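Metagenomic carboxyl esterase MGS0156 (Uncultured organism, PDB 5D8M) probably hydrolyses carboxylic ester bonds, as a serine esterase of the alpha/beta-hydrolase fold. Local coordinates at residues R36-M41 with A68-P73; D113-R116 with A120-L123; P263-L268 with A273-L278. One frame throughout, in Å; residues are numbered along the deposited sequence.

Contact 1. Residues R36-M41 with A68-P73; sequences RFREIM and AGEPGP
R38 and E70 carry the ionic part of this contact. E70 reaches out extended from its loop, and the arginine turns its NE edge to it: a bend at chi3 (-53°) brings the guanidinium side-on to the carboxylate. R38 NE gives a bond of 2.7 Å to E70 OE1, and R38 NH2 gives one of 2.9 Å to E70 OE2. Each oxygen uses its syn lone pair, and with the two planes only 8° apart both bonds run almost flat. Two bonds to two oxygens fix the rotation of both groups, while L64 O takes a further hydrogen bond from NH2.

The second meeting is of van der Waals kind. At the next residue of the helix, the E39 carboxylate crosses P73 at about a right angle, at its CA-CB side, E39 CD coming 3.6 Å from P73 CB. Its oxygens look to the backbone just beyond, OE1 accepting from T74 N and OE2 from G75 N, OE1 also taking a weak bond from R36 NH1, part of a salt bridge within the helix. R36 in turn pairs with E337 of helix 324-338.

Two acidic groups thus work in opposite directions, one from loop to helix and one from helix to loop: a bidentate, side-on arginine-carboxylate salt bridge fastening a surface loop to helix 34-48.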
loop_
_atom_site.group_PDB
_atom_site.type_symbol
_atom_site.label_atom_id
_atom_site.label_comp_id
_atom_site.label_asym_id
_atom_site.label_seq_id
_atom_site.Cartn_x
_atom_site.Cartn_y
_atom_site.Cartn_z
ATOM N N ARG A 36 -10.079 15.514 5.691
ATOM C CA ARG A 36 -9.027 15.932 6.599
ATOM C C ARG A 36 -7.655 15.532 6.036
ATOM O O ARG A 36 -6.682 16.289 6.139
ATOM C CB ARG A 36 -9.246 15.342 7.996
ATOM C CG ARG A 36 -8.182 15.740 9.039
ATOM C CD ARG A 36 -8.027 17.245 9.180
ATOM N NE ARG A 36 -7.046 17.582 10.210
ATOM C CZ ARG A 36 -6.645 18.819 10.497
ATOM N NH1 ARG A 36 -7.138 19.857 9.829
ATOM N NH2 ARG A 36 -5.761 19.021 11.466
ATOM N N PHE A 37 -7.580 14.370 5.398
ATOM C CA PHE A 37 -6.300 13.969 4.826
ATOM C C PHE A 37 -5.859 14.937 3.708
ATOM O O PHE A 37 -4.685 15.332 3.667
ATOM C CB PHE A 37 -6.357 12.527 4.316
ATOM C CG PHE A 37 -5.020 11.998 3.857
ATOM C CD1 PHE A 37 -4.074 11.559 4.779
ATOM C CD2 PHE A 37 -4.692 11.993 2.517
ATOM C CE1 PHE A 37 -2.821 11.085 4.355
ATOM C CE2 PHE A 37 -3.448 11.520 2.078
ATOM C CZ PHE A 37 -2.517 11.062 3.003
ATOM N N ARG A 38 -6.785 15.328 2.824
ATOM C CA ARG A 38 -6.460 16.315 1.775
ATOM C C ARG A 38 -5.955 17.626 2.384
ATOM O O ARG A 38 -4.972 18.218 1.928
ATOM C CB ARG A 38 -7.676 16.609 0.876
ATOM C CG ARG A 38 -7.414 17.717 -0.163
ATOM C CD ARG A 38 -8.647 18.021 -1.050
ATOM N NE ARG A 38 -9.185 16.806 -1.680
ATOM C CZ ARG A 38 -8.713 16.242 -2.788
ATOM N NH1 ARG A 38 -7.685 16.780 -3.423
ATOM N NH2 ARG A 38 -9.280 15.134 -3.263
ATOM N N GLU A 39 -6.635 18.054 3.436
ATOM C CA GLU A 39 -6.292 19.260 4.152
ATOM C C GLU A 39 -4.862 19.210 4.705
ATOM O O GLU A 39 -4.092 20.151 4.548
ATOM C CB GLU A 39 -7.305 19.455 5.279
ATOM C CG GLU A 39 -7.258 20.784 6.013
ATOM C CD GLU A 39 -8.447 20.914 6.943
ATOM O OE1 GLU A 39 -9.106 19.883 7.208
ATOM O OE2 GLU A 39 -8.753 22.042 7.376
ATOM N N ILE A 40 -4.528 18.108 5.366
ATOM C CA ILE A 40 -3.197 17.904 5.921
ATOM C C ILE A 40 -2.137 17.865 4.824
ATOM O O ILE A 40 -1.117 18.569 4.909
ATOM C CB ILE A 40 -3.152 16.605 6.742
ATOM C CG1 ILE A 40 -3.917 16.813 8.054
ATOM C CG2 ILE A 40 -1.705 16.173 7.010
ATOM C CD1 ILE A 40 -4.076 15.532 8.887
HETATM N N MSE A 41 -2.373 17.072 3.781
HETATM C CA MSE A 41 -1.348 16.910 2.745
HETATM C C MSE A 41 -1.145 18.227 1.995
HETATM O O MSE A 41 -0.016 18.635 1.703
HETATM C CB MSE A 41 -1.710 15.780 1.782
HETATM C CG MSE A 41 -0.576 15.388 0.848
HETATM SE SE MSE A 41 -0.959 13.758 -0.156
HETATM C CE MSE A 41 0.606 13.843 -1.365
ATOM N N ALA A 68 -16.757 11.531 -5.424
ATOM C CA ALA A 68 -17.991 12.146 -4.927
ATOM C C ALA A 68 -18.124 12.004 -3.413
ATOM O O ALA A 68 -17.564 11.088 -2.803
ATOM C CB ALA A 68 -19.226 11.532 -5.633
ATOM N N GLY A 69 -18.875 12.917 -2.813
ATOM C CA GLY A 69 -19.176 12.846 -1.396
ATOM C C GLY A 69 -18.047 13.264 -0.468
ATOM O O GLY A 69 -18.167 13.111 0.738
ATOM N N GLU A 70 -16.954 13.801 -1.004
ATOM C CA GLU A 70 -15.826 14.103 -0.134
ATOM C C GLU A 70 -16.172 15.187 0.899
ATOM O O GLU A 70 -16.642 16.261 0.547
ATOM C CB GLU A 70 -14.605 14.524 -0.950
ATOM C CG GLU A 70 -13.328 14.609 -0.101
ATOM C CD GLU A 70 -12.127 15.051 -0.901
ATOM O OE1 GLU A 70 -11.592 16.137 -0.617
ATOM O OE2 GLU A 70 -11.703 14.311 -1.808
ATOM N N PRO A 71 -15.935 14.896 2.189
ATOM C CA PRO A 71 -16.148 15.874 3.266
ATOM C C PRO A 71 -15.312 17.130 3.051
ATOM O O PRO A 71 -14.226 17.041 2.480
ATOM C CB PRO A 71 -15.678 15.130 4.523
ATOM C CG PRO A 71 -15.711 13.674 4.149
ATOM C CD PRO A 71 -15.370 13.633 2.691
ATOM N N GLY A 72 -15.816 18.281 3.479
ATOM C CA GLY A 72 -15.057 19.515 3.388
ATOM C C GLY A 72 -13.878 19.504 4.350
ATOM O O GLY A 72 -13.749 18.593 5.172
ATOM N N PRO A 73 -12.985 20.499 4.229
ATOM C CA PRO A 73 -11.906 20.649 5.214
ATOM C C PRO A 73 -12.470 21.092 6.574
ATOM O O PRO A 73 -13.480 21.786 6.613
ATOM C CB PRO A 73 -11.001 21.717 4.588
ATOM C CG PRO A 73 -11.889 22.459 3.641
ATOM C CD PRO A 73 -12.865 21.455 3.115
#

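Contact 2. Residues D113-R116 with A120-L123; sequences DVER and ATTL
E115 reaches across from the last turn of helix 111-116 to T121. From CB its chain leaves with CG anti to the carbonyl carbon (chi1 -71°) and then runs extended, which carries a side chain rooted beside the strand over to it. E115 CG comes 4.2 Å from T121 OG1, and E115 CD closes to 3.7 Å of the same hydroxyl. At the tip, E115 OE2 accepts the hydroxyl hydrogen of T121 OG1 at 2.7 Å, on its anti side and 26° out of the carboxylate plane. A water gives E115 OE2 a second hydrogen bond (2.8 Å) and itself accepts one from T121 N, so one oxygen serves both the side chain and the backbone of the threonine.

Helix and strand here close a beta-alpha-beta crossover: strand 87-92 leads to helix 111-116 and on to strand 120-123, the outermost strand on this side of the parallel sheet, which is hydrogen-bonded to strand 87-92.

The other branch of T121 is apolar, and its CG2 meets V114 CG2 at 3.6 Å. V114 also rests on L89 of the neighbouring strand and on L328 of helix 324-338, while T121 OG1 accepts a hydrogen bond from R111 NE at the start of the same short helix.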
loop_
_atom_site.group_PDB
_atom_site.type_symbol
_atom_site.label_atom_id
_atom_site.label_comp_id
_atom_site.label_asym_id
_atom_site.label_seq_id
_atom_site.Cartn_x
_atom_site.Cartn_y
_atom_site.Cartn_z
ATOM N N ASP A 113 12.332 13.244 4.940
ATOM C CA ASP A 113 11.375 14.269 5.321
ATOM C C ASP A 113 10.619 13.875 6.579
ATOM O O ASP A 113 10.403 14.701 7.449
ATOM C CB ASP A 113 10.371 14.567 4.209
ATOM C CG ASP A 113 9.242 15.492 4.684
ATOM O OD1 ASP A 113 9.474 16.727 4.727
ATOM O OD2 ASP A 113 8.138 14.979 5.018
ATOM N N VAL A 114 10.205 12.627 6.700
ATOM C CA VAL A 114 9.372 12.338 7.863
ATOM C C VAL A 114 10.261 12.272 9.108
ATOM O O VAL A 114 9.825 12.625 10.193
ATOM C CB VAL A 114 8.519 11.052 7.693
ATOM C CG1 VAL A 114 7.552 11.198 6.486
ATOM C CG2 VAL A 114 9.377 9.815 7.542
ATOM N N GLU A 115 11.525 11.903 8.941
ATOM C CA GLU A 115 12.454 11.868 10.075
ATOM C C GLU A 115 12.834 13.271 10.553
ATOM O O GLU A 115 13.034 13.507 11.746
ATOM C CB GLU A 115 13.695 11.052 9.708
ATOM C CG GLU A 115 13.358 9.572 9.604
ATOM C CD GLU A 115 14.563 8.689 9.379
ATOM O OE1 GLU A 115 15.676 9.234 9.230
ATOM O OE2 GLU A 115 14.395 7.448 9.355
ATOM N N ARG A 116 12.906 14.208 9.623
ATOM C CA ARG A 116 13.053 15.603 10.005
ATOM C C ARG A 116 11.945 16.014 10.977
ATOM O O ARG A 116 12.178 16.774 11.930
ATOM C CB ARG A 116 13.008 16.491 8.777
ATOM C CG ARG A 116 12.517 17.894 9.031
ATOM C CD ARG A 116 12.904 18.788 7.866
ATOM N NE ARG A 116 14.357 18.868 7.737
ATOM C CZ ARG A 116 15.001 19.359 6.680
ATOM N NH1 ARG A 116 14.323 19.815 5.632
ATOM N NH2 ARG A 116 16.328 19.395 6.679
ATOM N N ALA A 120 10.257 8.281 13.315
ATOM C CA ALA A 120 11.280 7.269 13.012
ATOM C C ALA A 120 10.758 6.310 11.936
ATOM O O ALA A 120 9.547 6.139 11.780
ATOM C CB ALA A 120 11.680 6.491 14.293
ATOM N N THR A 121 11.667 5.708 11.170
ATOM C CA THR A 121 11.246 4.752 10.148
ATOM C C THR A 121 12.114 3.504 10.178
ATOM O O THR A 121 13.325 3.581 10.375
ATOM C CB THR A 121 11.320 5.342 8.712
ATOM O OG1 THR A 121 12.679 5.626 8.363
ATOM C CG2 THR A 121 10.525 6.625 8.610
ATOM N N THR A 122 11.481 2.367 9.965
ATOM C CA THR A 122 12.171 1.097 9.796
ATOM C C THR A 122 11.646 0.447 8.528
ATOM O O THR A 122 10.447 0.375 8.345
ATOM C CB THR A 122 11.927 0.156 10.995
ATOM O OG1 THR A 122 12.601 0.669 12.140
ATOM C CG2 THR A 122 12.430 -1.240 10.698
ATOM N N LEU A 123 12.538 0.000 7.655
ATOM C CA LEU A 123 12.141 -0.755 6.483
ATOM C C LEU A 123 12.262 -2.267 6.729
ATOM O O LEU A 123 13.326 -2.769 7.061
ATOM C CB LEU A 123 13.000 -0.353 5.276
ATOM C CG LEU A 123 12.775 -1.156 3.991
ATOM C CD1 LEU A 123 11.341 -1.021 3.484
ATOM C CD2 LEU A 123 13.763 -0.684 2.917
HETATM O O HOH W 1 14.466 6.328 11.961
#

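Contact 3. Residues P263-L268 with A273-L278; sequences PFYDIL and ALNDGL
G277 and Y265 come strikingly close, their CA atoms only 4.0 Å apart, yet no direct hydrogen bond joins 263-268 to 273-278. Y265 N and G277 O approach each other at a poor angle, and the carbonyl oxygen of G277 instead lies 3.2 Å from F264 CB. The glycine suits the place: at its positive phi (112°) a side chain would be jammed against the preceding carbonyl oxygen.

Much of the loop's hydrogen bonding is internal. N275 OD1 accepts from G277 N at 2.8 Å, and D276 OD1 from L278 N at 2.9 Å, two Asx turns in succession; N275 ND2 is taken up by D272 O. With chi1 at 79° the N275 amide sits between its own backbone N and carbonyl carbon, turned in toward the helix. There it lies obliquely beside the Y265 ring, the planes 38° apart and N275 OD1 3.3 Å from Y265 CD1, while L268 CB presses on N275 CG at 3.6 Å. Shortened to an alanine here, the residue would offer no amide, and G277 N and D272 O would probably lose their mate while a gap opened beside Y265 and L268.

Apolar and water-borne contacts flank this centre. L268 CD1 touches the backbone of L278, whose CD2 runs alongside F264, 3.9 Å from F264 CB; L193 of helix 193-196 borders all three. At the other end Y265 OH reaches A273 O through a water, to which the hydroxyl donates and which donates to A273 O at 2.7 Å.

The second oxygen of D276, OD2, is hydrogen-bonded to H299 ND1, a pair consistent with the Asp-His relay of an alpha/beta hydrolase. The chemistry therefore implies a division of labour: the helix offers mostly carbon as a backing, and the loop's internal hydrogen bonds probably set its shape and the orientation of that aspartate.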
loop_
_atom_site.group_PDB
_atom_site.type_symbol
_atom_site.label_atom_id
_atom_site.label_comp_id
_atom_site.label_asym_id
_atom_site.label_seq_id
_atom_site.Cartn_x
_atom_site.Cartn_y
_atom_site.Cartn_z
ATOM N N PRO A 263 -0.217 -2.408 -20.009
ATOM C CA PRO A 263 -0.951 -3.604 -20.434
ATOM C C PRO A 263 -1.836 -4.210 -19.336
ATOM O O PRO A 263 -2.893 -4.781 -19.642
ATOM C CB PRO A 263 0.169 -4.577 -20.817
ATOM C CG PRO A 263 1.301 -3.699 -21.237
ATOM C CD PRO A 263 1.232 -2.526 -20.287
ATOM N N PHE A 264 -1.419 -4.083 -18.081
ATOM C CA PHE A 264 -2.190 -4.644 -16.974
ATOM C C PHE A 264 -3.309 -3.690 -16.618
ATOM O O PHE A 264 -4.422 -4.123 -16.346
ATOM C CB PHE A 264 -1.271 -4.939 -15.771
ATOM C CG PHE A 264 -0.088 -5.782 -16.149
ATOM C CD1 PHE A 264 -0.249 -7.150 -16.371
ATOM C CD2 PHE A 264 1.156 -5.207 -16.382
ATOM C CE1 PHE A 264 0.839 -7.948 -16.778
ATOM C CE2 PHE A 264 2.258 -5.995 -16.785
ATOM C CZ PHE A 264 2.102 -7.361 -16.982
ATOM N N TYR A 265 -3.013 -2.388 -16.648
ATOM C CA TYR A 265 -4.056 -1.376 -16.528
ATOM C C TYR A 265 -5.206 -1.637 -17.506
ATOM O O TYR A 265 -6.375 -1.475 -17.163
ATOM C CB TYR A 265 -3.482 0.015 -16.787
ATOM C CG TYR A 265 -4.540 1.095 -16.832
ATOM C CD1 TYR A 265 -4.923 1.766 -15.671
ATOM C CD2 TYR A 265 -5.142 1.451 -18.023
ATOM C CE1 TYR A 265 -5.895 2.755 -15.715
ATOM C CE2 TYR A 265 -6.105 2.427 -18.074
ATOM C CZ TYR A 265 -6.475 3.075 -16.925
ATOM O OH TYR A 265 -7.439 4.057 -17.000
ATOM N N ASP A 266 -4.856 -2.022 -18.731
ATOM C CA ASP A 266 -5.834 -2.192 -19.783
ATOM C C ASP A 266 -6.753 -3.387 -19.506
ATOM O O ASP A 266 -7.932 -3.350 -19.819
ATOM C CB ASP A 266 -5.149 -2.360 -21.143
ATOM C CG ASP A 266 -4.575 -1.041 -21.691
ATOM O OD1 ASP A 266 -4.946 0.058 -21.197
ATOM O OD2 ASP A 266 -3.771 -1.112 -22.639
ATOM N N ILE A 267 -6.215 -4.430 -18.891
ATOM C CA ILE A 267 -7.040 -5.550 -18.493
ATOM C C ILE A 267 -8.050 -5.132 -17.423
ATOM O O ILE A 267 -9.257 -5.397 -17.558
ATOM C CB ILE A 267 -6.184 -6.703 -17.971
ATOM C CG1 ILE A 267 -5.306 -7.231 -19.108
ATOM C CG2 ILE A 267 -7.085 -7.825 -17.440
ATOM C CD1 ILE A 267 -4.290 -8.254 -18.636
ATOM N N LEU A 268 -7.565 -4.490 -16.375
ATOM C CA LEU A 268 -8.417 -4.088 -15.255
ATOM C C LEU A 268 -9.453 -3.041 -15.671
ATOM O O LEU A 268 -10.618 -3.089 -15.230
ATOM C CB LEU A 268 -7.559 -3.561 -14.102
ATOM C CG LEU A 268 -6.589 -4.577 -13.468
ATOM C CD1 LEU A 268 -5.848 -3.963 -12.292
ATOM C CD2 LEU A 268 -7.338 -5.804 -13.022
ATOM N N ALA A 273 -11.959 1.364 -14.448
ATOM C CA ALA A 273 -10.947 2.350 -14.778
ATOM C C ALA A 273 -10.254 2.928 -13.556
ATOM O O ALA A 273 -9.206 3.551 -13.685
ATOM C CB ALA A 273 -11.577 3.470 -15.602
ATOM N N LEU A 274 -10.824 2.734 -12.365
ATOM C CA LEU A 274 -10.194 3.254 -11.160
ATOM C C LEU A 274 -9.298 2.162 -10.621
ATOM O O LEU A 274 -9.660 1.452 -9.685
ATOM C CB LEU A 274 -11.220 3.680 -10.105
ATOM C CG LEU A 274 -11.815 5.074 -10.289
ATOM C CD1 LEU A 274 -12.597 5.202 -11.582
ATOM C CD2 LEU A 274 -12.737 5.402 -9.119
ATOM N N ASN A 275 -8.138 2.019 -11.254
ATOM C CA ASN A 275 -7.162 1.012 -10.884
ATOM C C ASN A 275 -5.765 1.587 -11.106
ATOM O O ASN A 275 -5.583 2.453 -11.958
ATOM C CB ASN A 275 -7.338 -0.272 -11.704
ATOM C CG ASN A 275 -6.747 -0.160 -13.114
ATOM O OD1 ASN A 275 -5.549 -0.397 -13.320
ATOM N ND2 ASN A 275 -7.595 0.153 -14.095
ATOM N N ASP A 276 -4.784 1.097 -10.359
ATOM C CA ASP A 276 -3.444 1.683 -10.421
ATOM C C ASP A 276 -2.506 0.899 -11.332
ATOM O O ASP A 276 -1.303 1.128 -11.334
ATOM C CB ASP A 276 -2.834 1.787 -9.022
ATOM C CG ASP A 276 -2.587 0.425 -8.371
ATOM O OD1 ASP A 276 -2.579 -0.618 -9.054
ATOM O OD2 ASP A 276 -2.354 0.406 -7.150
ATOM N N GLY A 277 -3.068 -0.018 -12.111
ATOM C CA GLY A 277 -2.293 -0.857 -12.994
ATOM C C GLY A 277 -2.325 -2.296 -12.527
ATOM O O GLY A 277 -2.339 -3.198 -13.353
ATOM N N LEU A 278 -2.356 -2.520 -11.211
ATOM C CA LEU A 278 -2.264 -3.882 -10.672
ATOM C C LEU A 278 -3.379 -4.160 -9.666
ATOM O O LEU A 278 -3.827 -5.294 -9.538
ATOM C CB LEU A 278 -0.882 -4.142 -10.021
ATOM C CG LEU A 278 0.338 -4.087 -10.979
ATOM C CD1 LEU A 278 1.658 -4.333 -10.252
ATOM C CD2 LEU A 278 0.181 -5.089 -12.121
HETATM O O HOH W 2 -7.783 5.447 -14.903
#

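How the contacts relate
The three contacts follow one another along the chain without nesting, and none touches another. Contact 1 lies about 25 Å, centre to centre, from each of the others, whereas contacts 2 and 3 have their centres about 31 Å apart on opposite sides of the molecule's centre. Helix 324-338 connects the first two indirectly, since R36 of contact 1 and V114 of contact 2 both meet it. Contact 2 belongs to one margin of the parallel sheet. Contact 3 borders the probable active site, through the bond of D276 to H299; contact 1 is at the surface, its nearest atoms about 8 Å from those of contact 3. A salt bridge leads in contact 1, whereas contacts 2 and 3 each combine a water bridge with apolar touches.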